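Local coordinates for putative uncharacterized protein (Enterobacter cloacae, PDB 4HFK), which is probably an immunity protein that neutralises the amidase effector of a type VI secretion system, protecting the producing cell from peptidoglycan damage, at residues Ile24-Asp29 / Val61-Leu66. Numbering follows the deposited sequence.
Sequences IGKIAD and VIVSLL
Lys26, in the last turn of helix 11-27, lays its aliphatic chain across three side chains of helix 52-66. Its CB rests 3.6 Å from Leu66 CD1. With CG anti to the carbonyl carbon (chi1 -70°) and the next two torsions extended, the chain runs out toward the other helix, and Lys26 CD comes 3.6 Å from Ile62 CG2. One methylene further on, Lys26 CE meets Val63 CG2 at 3.9 Å. The bend at chi4 (-55°) then turns the ammonium group aside from this apolar row, and NZ makes a long, weak ion pair with Asp59, one turn earlier on helix 52-66, although Arg22 brings a like charge close. All three partners meet the lysine chain roughly at right angles.

Ile27 takes over the other branch of Leu66: its CG2 methyl lies 3.7 Å from Leu66 CD2, while the longer CG1 arm leads away from helix 52-66. Leu66 thus spans two neighbouring residues of the first helix, one with each methyl. Beyond the pair, Leu66 also packs on Ile86 of helix 79-87, Ile27 reaches Leu33 of the second subunit, and the buried Ile62 continues the seam along helix 11-27 through Val19 and Cys23.

No hydrogen bond joins residues 24-29 to 61-66; the contact between them is made by methyl and methylene groups, with the lysine serving as hydrophobic cover while its charge probably remains near solvent at the border of the contact.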
ATOM      1  N   ILE B  24      -0.592   1.591   7.278  1.00  9.27           N
ATOM      2  CA  ILE B  24      -0.347   0.152   7.388  1.00  9.76           C
ATOM      3  C   ILE B  24       0.366  -0.165   8.696  1.00 12.53           C
ATOM      4  O   ILE B  24       0.022  -1.130   9.376  1.00 11.31           O
ATOM      5  CB  ILE B  24       0.467  -0.368   6.191  1.00 11.90           C
ATOM      6  CG1 ILE B  24      -0.390  -0.297   4.921  1.00 10.83           C
ATOM      7  CG2 ILE B  24       0.917  -1.804   6.428  1.00  9.49           C
ATOM      8  CD1 ILE B  24       0.369  -0.557   3.635  1.00  9.27           C
ATOM      9  N   GLY B  25       1.335   0.673   9.060  1.00  8.92           N
ATOM     10  CA  GLY B  25       2.068   0.510  10.302  1.00  9.45           C
ATOM     11  C   GLY B  25       1.175   0.631  11.523  1.00 17.84           C
ATOM     12  O   GLY B  25       1.380  -0.058  12.525  1.00 16.56           O
ATOM     13  N   LYS B  26       0.184   1.513  11.448  1.00 11.21           N
ATOM     14  CA  LYS B  26      -0.735   1.706  12.558  1.00 13.46           C
ATOM     15  C   LYS B  26      -1.756   0.579  12.708  1.00 13.58           C
ATOM     16  O   LYS B  26      -2.213   0.323  13.814  1.00 13.94           O
ATOM     17  CB  LYS B  26      -1.470   3.047  12.423  1.00 14.70           C
ATOM     18  CG  LYS B  26      -0.580   4.258  12.649  1.00 15.23           C
ATOM     19  CD  LYS B  26      -1.399   5.542  12.623  1.00 13.76           C
ATOM     20  CE  LYS B  26      -0.487   6.758  12.732  1.00 17.45           C
ATOM     21  NZ  LYS B  26       0.397   6.685  13.937  1.00 21.14           N
ATOM     22  N   ILE B  27      -2.136  -0.076  11.609  1.00 12.68           N
ATOM     23  CA  ILE B  27      -3.153  -1.135  11.691  1.00 14.88           C
ATOM     24  C   ILE B  27      -2.573  -2.550  11.760  1.00 16.60           C
ATOM     25  O   ILE B  27      -3.286  -3.504  12.061  1.00 13.40           O
ATOM     26  CB  ILE B  27      -4.183  -1.080  10.533  1.00 14.78           C
ATOM     27  CG1 ILE B  27      -3.489  -1.054   9.168  1.00 15.68           C
ATOM     28  CG2 ILE B  27      -5.083   0.125  10.671  1.00 16.96           C
ATOM     29  CD1 ILE B  27      -3.489  -2.373   8.451  1.00 17.02           C
ATOM     30  N   ALA B  28      -1.287  -2.686  11.462  1.00 12.56           N
ATOM     31  CA  ALA B  28      -0.652  -4.003  11.435  1.00 12.54           C
ATOM     32  C   ALA B  28      -0.630  -4.621  12.835  1.00 12.15           C
ATOM     33  O   ALA B  28      -0.195  -3.981  13.790  1.00 11.28           O
ATOM     34  CB  ALA B  28       0.743  -3.897  10.891  1.00 13.65           C
ATOM     35  N   ASP B  29      -1.116  -5.854  12.949  1.00 11.80           N
ATOM     36  CA  ASP B  29      -1.067  -6.589  14.213  1.00 17.29           C
ATOM     37  C   ASP B  29       0.177  -7.450  14.124  1.00 22.37           C
ATOM     38  O   ASP B  29       0.106  -8.682  14.123  1.00 20.96           O
ATOM     39  CB  ASP B  29      -2.313  -7.468  14.391  1.00 13.74           C
ATOM     40  CG  ASP B  29      -2.480  -8.477  13.266  1.00 21.77           C
ATOM     41  OD1 ASP B  29      -2.154  -8.131  12.105  1.00 23.65           O
ATOM     42  OD2 ASP B  29      -2.890  -9.627  13.549  1.00 18.93           O
ATOM     43  N   VAL B  61      -4.433  13.355  11.152  1.00 14.26           N
ATOM     44  CA  VAL B  61      -5.553  13.057  10.265  1.00 16.16           C
ATOM     45  C   VAL B  61      -5.694  11.545  10.134  1.00 12.21           C
ATOM     46  O   VAL B  61      -6.797  11.003  10.218  1.00 12.01           O
ATOM     47  CB  VAL B  61      -5.372  13.726   8.878  1.00 14.66           C
ATOM     48  CG1 VAL B  61      -6.421  13.237   7.906  1.00 13.21           C
ATOM     49  CG2 VAL B  61      -5.440  15.244   9.013  1.00 16.41           C
ATOM     50  N   ILE B  62      -4.564  10.867   9.956  1.00 13.51           N
ATOM     51  CA  ILE B  62      -4.536   9.408   9.888  1.00 11.58           C
ATOM     52  C   ILE B  62      -5.219   8.756  11.103  1.00 11.86           C
ATOM     53  O   ILE B  62      -6.091   7.890  10.951  1.00  9.92           O
ATOM     54  CB  ILE B  62      -3.083   8.902   9.772  1.00 12.41           C
ATOM     55  CG1 ILE B  62      -2.518   9.221   8.384  1.00 11.14           C
ATOM     56  CG2 ILE B  62      -3.004   7.413  10.018  1.00 12.80           C
ATOM     57  CD1 ILE B  62      -1.028   8.980   8.268  1.00 10.36           C
ATOM     58  N   VAL B  63      -4.823   9.163  12.306  1.00 10.88           N
ATOM     59  CA  VAL B  63      -5.368   8.554  13.520  1.00 10.87           C
ATOM     60  C   VAL B  63      -6.891   8.737  13.585  1.00 15.59           C
ATOM     61  O   VAL B  63      -7.622   7.816  13.968  1.00 12.76           O
ATOM     62  CB  VAL B  63      -4.679   9.101  14.793  1.00 15.40           C
ATOM     63  CG1 VAL B  63      -5.384   8.607  16.045  1.00 17.56           C
ATOM     64  CG2 VAL B  63      -3.210   8.671  14.822  1.00 17.45           C
ATOM     65  N   SER B  64      -7.360   9.914  13.167  1.00 12.35           N
ATOM     66  CA  SER B  64      -8.782  10.214  13.158  1.00 11.46           C
ATOM     67  C   SER B  64      -9.548   9.407  12.104  1.00 15.93           C
ATOM     68  O   SER B  64     -10.617   8.863  12.389  1.00 16.64           O
ATOM     69  CB  SER B  64      -9.000  11.712  12.937  1.00 15.97           C
ATOM     70  OG  SER B  64     -10.387  12.019  12.932  1.00 28.13           O
ATOM     71  N   LEU B  65      -9.012   9.331  10.887  1.00 10.55           N
ATOM     72  CA  LEU B  65      -9.703   8.623   9.808  1.00 14.17           C
ATOM     73  C   LEU B  65      -9.699   7.099   9.995  1.00 13.12           C
ATOM     74  O   LEU B  65     -10.652   6.421   9.602  1.00 12.30           O
ATOM     75  CB  LEU B  65      -9.128   9.006   8.437  1.00 10.46           C
ATOM     76  CG  LEU B  65      -9.486  10.401   7.910  1.00 17.80           C
ATOM     77  CD1 LEU B  65      -8.910  10.630   6.516  1.00 14.79           C
ATOM     78  CD2 LEU B  65     -10.986  10.604   7.882  1.00 21.58           C
ATOM     79  N   LEU B  66      -8.634   6.569  10.600  1.00 12.26           N
ATOM     80  CA  LEU B  66      -8.529   5.128  10.857  1.00 13.10           C
ATOM     81  C   LEU B  66      -9.694   4.608  11.703  1.00 15.41           C
ATOM     82  O   LEU B  66     -10.039   3.426  11.632  1.00 15.12           O
ATOM     83  CB  LEU B  66      -7.191   4.775  11.521  1.00 14.02           C
ATOM     84  CG  LEU B  66      -5.994   4.557  10.588  1.00 12.49           C
ATOM     85  CD1 LEU B  66      -4.731   4.260  11.378  1.00 11.97           C
ATOM     86  CD2 LEU B  66      -6.263   3.427   9.597  1.00 10.95           C
TER